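Local coordinates for histidinol dehydrogenase (Elizabethkingia anophelis NUHP1, PDB 6AN0), which probably catalyses the two successive NAD-dependent oxidations that turn L-histidinol into L-histidine, the last step of histidine biosynthesis, with one zinc ion per subunit, at residues A238-T250 / Q263-T277. Residues are numbered along the deposited sequence; the frame is centred on the assembly and turned at random.
Sequences AGPSEVLVIADTT and QAEHGADSQVILLTT. With ZN (zinc ion), chain B.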
ATOM      1  N   ALA A 238      -5.099 -10.379  -5.444  1.00 36.75           N
ATOM      2  CA  ALA A 238      -6.215 -11.279  -5.184  1.00 45.48           C
ATOM      3  C   ALA A 238      -5.790 -12.746  -5.256  1.00 46.75           C
ATOM      4  O   ALA A 238      -4.696 -13.097  -5.716  1.00 46.59           O
ATOM      5  CB  ALA A 238      -7.363 -11.006  -6.163  1.00 46.52           C
ATOM      6  N   GLY A 239      -6.692 -13.604  -4.772  1.00 36.43           N
ATOM      7  CA  GLY A 239      -6.569 -15.043  -4.872  1.00 35.12           C
ATOM      8  C   GLY A 239      -7.682 -15.730  -4.093  1.00 33.94           C
ATOM      9  O   GLY A 239      -8.511 -15.071  -3.452  1.00 30.43           O
ATOM     10  N   PRO A 240      -7.724 -17.066  -4.121  1.00 32.23           N
ATOM     11  CA  PRO A 240      -8.773 -17.784  -3.381  1.00 28.16           C
ATOM     12  C   PRO A 240      -8.542 -17.726  -1.873  1.00 25.35           C
ATOM     13  O   PRO A 240      -7.415 -17.593  -1.396  1.00 30.17           O
ATOM     14  CB  PRO A 240      -8.660 -19.225  -3.897  1.00 34.06           C
ATOM     15  CG  PRO A 240      -7.722 -19.167  -5.098  1.00 46.41           C
ATOM     16  CD  PRO A 240      -6.842 -17.976  -4.871  1.00 34.73           C
ATOM     17  N   SER A 241      -9.633 -17.850  -1.124  1.00 28.76           N
ATOM     18  CA  SER A 241      -9.552 -17.740   0.325  1.00 30.18           C
ATOM     19  C   SER A 241      -9.033 -19.034   0.942  1.00 30.63           C
ATOM     20  O   SER A 241      -9.007 -20.094   0.309  1.00 28.89           O
ATOM     21  CB  SER A 241     -10.910 -17.374   0.912  1.00 34.69           C
ATOM     22  OG  SER A 241     -11.905 -18.259   0.446  1.00 44.78           O
ATOM     23  N   GLU A 242      -8.612 -18.935   2.201  1.00 23.09           N
ATOM     24  CA  GLU A 242      -7.894 -20.035   2.834  1.00 21.54           C
ATOM     25  C   GLU A 242      -7.940 -19.876   4.352  1.00 19.78           C
ATOM     26  O   GLU A 242      -8.111 -18.769   4.874  1.00 22.75           O
ATOM     27  CB  GLU A 242      -6.442 -20.075   2.337  1.00 26.33           C
ATOM     28  CG  GLU A 242      -5.752 -18.768   2.665  1.00 31.80           C
ATOM     29  CD  GLU A 242      -4.432 -18.538   1.969  1.00 32.23           C
ATOM     30  OE1 GLU A 242      -3.567 -17.910   2.619  1.00 24.49           O
ATOM     31  OE2 GLU A 242      -4.269 -18.932   0.783  1.00 30.97           O
ATOM     32  N   VAL A 243      -7.801 -20.992   5.058  1.00 21.89           N
ATOM     33  CA  VAL A 243      -7.637 -20.964   6.509  1.00 22.04           C
ATOM     34  C   VAL A 243      -6.572 -21.979   6.900  1.00 20.61           C
ATOM     35  O   VAL A 243      -6.428 -23.038   6.283  1.00 24.58           O
ATOM     36  CB  VAL A 243      -8.966 -21.240   7.274  1.00 21.06           C
ATOM     37  CG1 VAL A 243      -9.450 -22.682   7.058  1.00 19.90           C
ATOM     38  CG2 VAL A 243      -8.806 -20.963   8.776  1.00 22.05           C
ATOM     39  N   LEU A 244      -5.823 -21.651   7.948  1.00 21.03           N
ATOM     40  CA  LEU A 244      -4.951 -22.604   8.611  1.00 23.02           C
ATOM     41  C   LEU A 244      -5.358 -22.644  10.074  1.00 25.10           C
ATOM     42  O   LEU A 244      -5.520 -21.592  10.700  1.00 18.31           O
ATOM     43  CB  LEU A 244      -3.475 -22.218   8.449  1.00 20.23           C
ATOM     44  CG  LEU A 244      -2.400 -23.183   8.965  1.00 20.38           C
ATOM     45  CD1 LEU A 244      -1.134 -23.035   8.129  1.00 24.72           C
ATOM     46  CD2 LEU A 244      -2.085 -22.945  10.458  1.00 21.34           C
ATOM     47  N   VAL A 245      -5.573 -23.850  10.593  1.00 22.67           N
ATOM     48  CA  VAL A 245      -5.954 -24.075  11.983  1.00 23.11           C
ATOM     49  C   VAL A 245      -4.821 -24.814  12.677  1.00 22.74           C
ATOM     50  O   VAL A 245      -4.274 -25.777  12.130  1.00 25.43           O
ATOM     51  CB  VAL A 245      -7.263 -24.887  12.087  1.00 23.37           C
ATOM     52  CG1 VAL A 245      -7.664 -25.094  13.562  1.00 22.60           C
ATOM     53  CG2 VAL A 245      -8.371 -24.223  11.283  1.00 21.33           C
ATOM     54  N   ILE A 246      -4.494 -24.381  13.895  1.00 20.33           N
ATOM     55  CA  ILE A 246      -3.575 -25.092  14.783  1.00 23.63           C
ATOM     56  C   ILE A 246      -4.379 -25.614  15.970  1.00 25.90           C
ATOM     57  O   ILE A 246      -5.044 -24.836  16.669  1.00 25.14           O
ATOM     58  CB  ILE A 246      -2.429 -24.188  15.259  1.00 26.78           C
ATOM     59  CG1 ILE A 246      -1.627 -23.666  14.056  1.00 22.60           C
ATOM     60  CG2 ILE A 246      -1.530 -24.943  16.237  1.00 24.28           C
ATOM     61  CD1 ILE A 246      -0.427 -22.772  14.457  1.00 22.14           C
ATOM     62  N   ALA A 247      -4.308 -26.923  16.215  1.00 25.23           N
ATOM     63  CA  ALA A 247      -5.144 -27.569  17.225  1.00 28.95           C
ATOM     64  C   ALA A 247      -4.309 -28.468  18.131  1.00 26.93           C
ATOM     65  O   ALA A 247      -3.546 -29.302  17.640  1.00 27.06           O
ATOM     66  CB  ALA A 247      -6.251 -28.397  16.555  1.00 27.57           C
ATOM     67  N   ASP A 248      -4.469 -28.320  19.448  1.00 23.95           N
ATOM     68  CA  ASP A 248      -3.857 -29.253  20.384  1.00 29.74           C
ATOM     69  C   ASP A 248      -4.962 -30.077  21.046  1.00 31.28           C
ATOM     70  O   ASP A 248      -6.112 -30.078  20.590  1.00 29.31           O
ATOM     71  CB  ASP A 248      -2.953 -28.509  21.386  1.00 32.29           C
ATOM     72  CG  ASP A 248      -3.722 -27.604  22.341  1.00 33.25           C
ATOM     73  OD1 ASP A 248      -4.967 -27.621  22.348  1.00 32.11           O
ATOM     74  OD2 ASP A 248      -3.059 -26.861  23.102  1.00 39.85           O
ATOM     75  N   THR A 249      -4.612 -30.798  22.120  1.00 28.48           N
ATOM     76  CA  THR A 249      -5.585 -31.671  22.770  1.00 32.05           C
ATOM     77  C   THR A 249      -6.751 -30.910  23.399  1.00 30.59           C
ATOM     78  O   THR A 249      -7.762 -31.538  23.738  1.00 32.64           O
ATOM     79  CB  THR A 249      -4.891 -32.535  23.836  1.00 31.04           C
ATOM     80  OG1 THR A 249      -4.250 -31.682  24.788  1.00 35.08           O
ATOM     81  CG2 THR A 249      -3.846 -33.434  23.196  1.00 34.95           C
ATOM     82  N   THR A 250      -6.654 -29.591  23.558  1.00 24.09           N
ATOM     83  CA  THR A 250      -7.763 -28.815  24.107  1.00 25.70           C
ATOM     84  C   THR A 250      -8.725 -28.320  23.038  1.00 33.96           C
ATOM     85  O   THR A 250      -9.753 -27.729  23.381  1.00 30.21           O
ATOM     86  CB  THR A 250      -7.259 -27.602  24.901  1.00 25.89           C
ATOM     87  OG1 THR A 250      -6.734 -26.611  24.000  1.00 32.91           O
ATOM     88  CG2 THR A 250      -6.186 -28.009  25.894  1.00 37.39           C
ATOM     89  N   GLN A 263     -14.642 -22.518   5.599  1.00 24.46           N
ATOM     90  CA  GLN A 263     -13.758 -21.973   4.577  1.00 25.03           C
ATOM     91  C   GLN A 263     -13.885 -22.738   3.257  1.00 23.96           C
ATOM     92  O   GLN A 263     -13.878 -22.127   2.180  1.00 26.14           O
ATOM     93  CB  GLN A 263     -12.310 -22.003   5.072  1.00 24.48           C
ATOM     94  CG  GLN A 263     -11.310 -21.446   4.061  1.00 30.75           C
ATOM     95  CD  GLN A 263     -11.606 -20.004   3.727  1.00 38.00           C
ATOM     96  OE1 GLN A 263     -12.016 -19.681   2.614  1.00 48.54           O
ATOM     97  NE2 GLN A 263     -11.416 -19.130   4.698  1.00 27.24           N
ATOM     98  N   ALA A 264     -14.014 -24.072   3.318  1.00 24.51           N
ATOM     99  CA  ALA A 264     -14.026 -24.883   2.095  1.00 25.40           C
ATOM    100  C   ALA A 264     -15.235 -24.589   1.221  1.00 28.52           C
ATOM    101  O   ALA A 264     -15.136 -24.649  -0.010  1.00 27.34           O
ATOM    102  CB  ALA A 264     -14.006 -26.375   2.427  1.00 24.08           C
ATOM    103  N   GLU A 265     -16.383 -24.269   1.826  1.00 23.07           N
ATOM    104  CA  GLU A 265     -17.587 -24.045   1.036  1.00 29.16           C
ATOM    105  C   GLU A 265     -17.547 -22.741   0.246  1.00 25.75           C
ATOM    106  O   GLU A 265     -18.463 -22.500  -0.554  1.00 30.15           O
ATOM    107  CB  GLU A 265     -18.823 -24.066   1.941  1.00 25.29           C
ATOM    108  CG  GLU A 265     -19.090 -22.722   2.606  1.00 26.62           C
ATOM    109  CD  GLU A 265     -20.376 -22.700   3.421  1.00 28.21           C
ATOM    110  OE1 GLU A 265     -21.218 -23.603   3.249  1.00 30.87           O
ATOM    111  OE2 GLU A 265     -20.542 -21.765   4.241  1.00 34.68           O
ATOM    112  N   HIS A 266     -16.523 -21.901   0.438  1.00 27.47           N
ATOM    113  CA  HIS A 266     -16.455 -20.642  -0.304  1.00 34.15           C
ATOM    114  C   HIS A 266     -16.288 -20.868  -1.801  1.00 37.01           C
ATOM    115  O   HIS A 266     -16.884 -20.151  -2.611  1.00 37.86           O
ATOM    116  CB  HIS A 266     -15.304 -19.777   0.209  1.00 25.69           C
ATOM    117  CG  HIS A 266     -15.731 -18.736   1.189  1.00 35.14           C
ATOM    118  ND1 HIS A 266     -16.629 -17.739   0.871  1.00 41.70           N
ATOM    119  CD2 HIS A 266     -15.384 -18.536   2.483  1.00 40.37           C
ATOM    120  CE1 HIS A 266     -16.814 -16.965   1.927  1.00 45.28           C
ATOM    121  NE2 HIS A 266     -16.069 -17.426   2.918  1.00 36.78           N
ATOM    122  N   GLY A 267     -15.465 -21.837  -2.184  1.00 34.38           N
ATOM    123  CA  GLY A 267     -15.129 -22.035  -3.574  1.00 31.88           C
ATOM    124  C   GLY A 267     -14.250 -23.246  -3.781  1.00 29.74           C
ATOM    125  O   GLY A 267     -13.540 -23.675  -2.864  1.00 29.90           O
ATOM    126  N   ALA A 268     -14.304 -23.809  -4.993  1.00 29.72           N
ATOM    127  CA  ALA A 268     -13.525 -24.998  -5.310  1.00 30.38           C
ATOM    128  C   ALA A 268     -12.026 -24.747  -5.234  1.00 35.01           C
ATOM    129  O   ALA A 268     -11.266 -25.703  -5.056  1.00 30.74           O
ATOM    130  CB  ALA A 268     -13.902 -25.507  -6.705  1.00 34.92           C
ATOM    131  N   ASP A 269     -11.585 -23.490  -5.362  1.00 28.80           N
ATOM    132  CA  ASP A 269     -10.170 -23.136  -5.319  1.00 26.37           C
ATOM    133  C   ASP A 269      -9.690 -22.750  -3.920  1.00 27.20           C
ATOM    134  O   ASP A 269      -8.499 -22.465  -3.745  1.00 28.60           O
ATOM    135  CB  ASP A 269      -9.881 -21.991  -6.301  1.00 31.26           C
ATOM    136  CG  ASP A 269     -10.007 -22.419  -7.753  1.00 51.34           C
ATOM    137  OD1 ASP A 269      -9.791 -23.616  -8.035  1.00 55.59           O
ATOM    138  OD2 ASP A 269     -10.310 -21.561  -8.611  1.00 50.71           O
ATOM    139  N   SER A 270     -10.578 -22.719  -2.932  1.00 27.09           N
ATOM    140  CA  SER A 270     -10.178 -22.483  -1.552  0.61 26.33           C
ATOM    141  C   SER A 270      -9.252 -23.596  -1.075  1.00 30.27           C
ATOM    142  O   SER A 270      -9.224 -24.693  -1.634  1.00 29.57           O
ATOM    143  CB  SER A 270     -11.395 -22.421  -0.632  0.61 26.84           C
ATOM    144  OG  SER A 270     -12.183 -21.279  -0.881  0.61 28.48           O
ATOM    145  N   GLN A 271      -8.505 -23.311  -0.015  1.00 26.46           N
ATOM    146  CA  GLN A 271      -7.618 -24.303   0.573  1.00 27.16           C
ATOM    147  C   GLN A 271      -7.694 -24.208   2.086  1.00 26.81           C
ATOM    148  O   GLN A 271      -7.730 -23.103   2.644  1.00 23.52           O
ATOM    149  CB  GLN A 271      -6.160 -24.111   0.126  1.00 28.65           C
ATOM    150  CG  GLN A 271      -5.224 -25.199   0.660  1.00 30.55           C
ATOM    151  CD  GLN A 271      -3.794 -25.041   0.184  1.00 33.76           C
ATOM    152  OE1 GLN A 271      -3.184 -23.996   0.375  1.00 30.16           O
ATOM    153  NE2 GLN A 271      -3.252 -26.087  -0.454  1.00 33.41           N
ATOM    154  N   VAL A 272      -7.706 -25.357   2.752  1.00 22.47           N
ATOM    155  CA  VAL A 272      -7.624 -25.362   4.208  1.00 23.69           C
ATOM    156  C   VAL A 272      -6.445 -26.226   4.639  1.00 25.30           C
ATOM    157  O   VAL A 272      -6.098 -27.225   3.997  1.00 25.18           O
ATOM    158  CB  VAL A 272      -8.940 -25.828   4.883  1.00 29.79           C
ATOM    159  CG1 VAL A 272     -10.151 -25.121   4.264  1.00 28.51           C
ATOM    160  CG2 VAL A 272      -9.099 -27.346   4.810  1.00 24.44           C
ATOM    161  N   ILE A 273      -5.817 -25.818   5.742  1.00 24.86           N
ATOM    162  CA  ILE A 273      -4.676 -26.513   6.320  1.00 25.81           C
ATOM    163  C   ILE A 273      -4.984 -26.742   7.788  1.00 27.30           C
ATOM    164  O   ILE A 273      -5.311 -25.788   8.502  1.00 23.54           O
ATOM    165  CB  ILE A 273      -3.373 -25.700   6.177  1.00 25.15           C
ATOM    166  CG1 ILE A 273      -3.121 -25.328   4.712  1.00 26.24           C
ATOM    167  CG2 ILE A 273      -2.196 -26.489   6.750  1.00 23.40           C
ATOM    168  CD1 ILE A 273      -2.721 -26.493   3.861  1.00 26.70           C
ATOM    169  N   LEU A 274      -4.900 -27.996   8.233  1.00 26.21           N
ATOM    170  CA  LEU A 274      -5.048 -28.341   9.646  1.00 27.13           C
ATOM    171  C   LEU A 274      -3.717 -28.869  10.175  1.00 27.13           C
ATOM    172  O   LEU A 274      -3.201 -29.875   9.678  1.00 26.12           O
ATOM    173  CB  LEU A 274      -6.159 -29.381   9.842  1.00 26.07           C
ATOM    174  CG  LEU A 274      -6.315 -30.007  11.238  1.00 26.52           C
ATOM    175  CD1 LEU A 274      -6.617 -28.946  12.292  1.00 24.09           C
ATOM    176  CD2 LEU A 274      -7.405 -31.078  11.235  1.00 24.02           C
ATOM    177  N   LEU A 275      -3.160 -28.181  11.171  1.00 22.10           N
ATOM    178  CA  LEU A 275      -1.961 -28.614  11.879  1.00 24.14           C
ATOM    179  C   LEU A 275      -2.381 -29.070  13.267  1.00 24.50           C
ATOM    180  O   LEU A 275      -3.078 -28.330  13.968  1.00 24.15           O
ATOM    181  CB  LEU A 275      -0.938 -27.475  11.996  1.00 21.91           C
ATOM    182  CG  LEU A 275      -0.517 -26.732  10.724  1.00 21.06           C
ATOM    183  CD1 LEU A 275       0.530 -25.681  11.076  1.00 18.76           C
ATOM    184  CD2 LEU A 275       0.023 -27.701   9.688  1.00 23.16           C
ATOM    185  N   THR A 276      -1.997 -30.287  13.656  1.00 25.01           N
ATOM    186  CA  THR A 276      -2.322 -30.779  14.992  1.00 30.91           C
ATOM    187  C   THR A 276      -1.054 -31.253  15.685  1.00 35.01           C
ATOM    188  O   THR A 276      -0.078 -31.633  15.029  1.00 38.84           O
ATOM    189  CB  THR A 276      -3.356 -31.934  14.973  1.00 35.00           C
ATOM    190  OG1 THR A 276      -2.753 -33.117  14.441  1.00 41.24           O
ATOM    191  CG2 THR A 276      -4.569 -31.582  14.137  1.00 36.77           C
ATOM    192  N   THR A 277      -1.069 -31.233  17.022  1.00 29.51           N
ATOM    193  CA  THR A 277       0.062 -31.764  17.773  1.00 34.00           C
ATOM    194  C   THR A 277      -0.053 -33.253  18.084  1.00 40.16           C
ATOM    195  O   THR A 277       0.896 -33.814  18.639  1.00 39.67           O
ATOM    196  CB  THR A 277       0.282 -31.002  19.091  1.00 37.71           C
ATOM    197  OG1 THR A 277      -0.919 -31.007  19.878  1.00 37.01           O
ATOM    198  CG2 THR A 277       0.718 -29.570  18.814  1.00 39.60           C
TER
HETATM  199 ZN    ZN B 501     -16.068 -16.761   4.891  0.53 26.74          ZN
HETATM  200  O   HOH W   1     -14.707 -18.203   5.365  1.00 40.52           O
HETATM  201  O   HOH W   2     -14.191 -15.588   4.636  1.00 39.40           O
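Gln-263, on helix 253-264, reaches down onto the start of strand 242-247. Its CB packs 3.5 Å from CG1 of Val-243. CG stands anti to the backbone N (chi1 -180°) and lies over the peptide between Glu-242 and Val-243. A bend at chi2 (60°) then turns the chain back along the strand, carrying CD over the backbone of Glu-242. At the tip, OE1 accepts a short bond from OG of Ser-241, 2.6 Å away, with the donor tilted somewhat from the amide carbonyl plane. NE2 comes near the carbonyl O of Glu-242, but the angle is too poor for a hydrogen bond; that O is taken by His-331 ND1.

The same Ser-241 OG sits obliquely beside the ring of His-266, whose NE2 binds the zinc ion at 2.1 Å. The metal site is completed by two waters, Asp-364 of the same chain and His-423 of the second subunit. Ser-241 and Gln-263 are predicted substrate-binding residues, so their bond probably helps shape the pocket beside the metal.

Beyond this end the strands run parallel in register. Backbone bonds alternate from Gln-271 N to Ser-241 O down to Thr-277 N to Ala-247 O; the bond from Leu-275 N to Val-245 O is nearly straight (2.8 Å, 174° at the hydrogen). On one face Leu-244 places CD1 against CG2 of Ile-273 (3.9 Å) and CD2 against CD1 of Leu-275 (3.8 Å); on the other, CG1 of Val-243 meets CG1 of Val-272.

With helix 253-264 as the crossover, this is a beta-alpha-beta unit at the middle of a six-stranded parallel sheet: strand 331-335 flanks 242-247, strand 310-313 flanks 271-276, and helix 317-327 packs on Leu-244 and Ile-246.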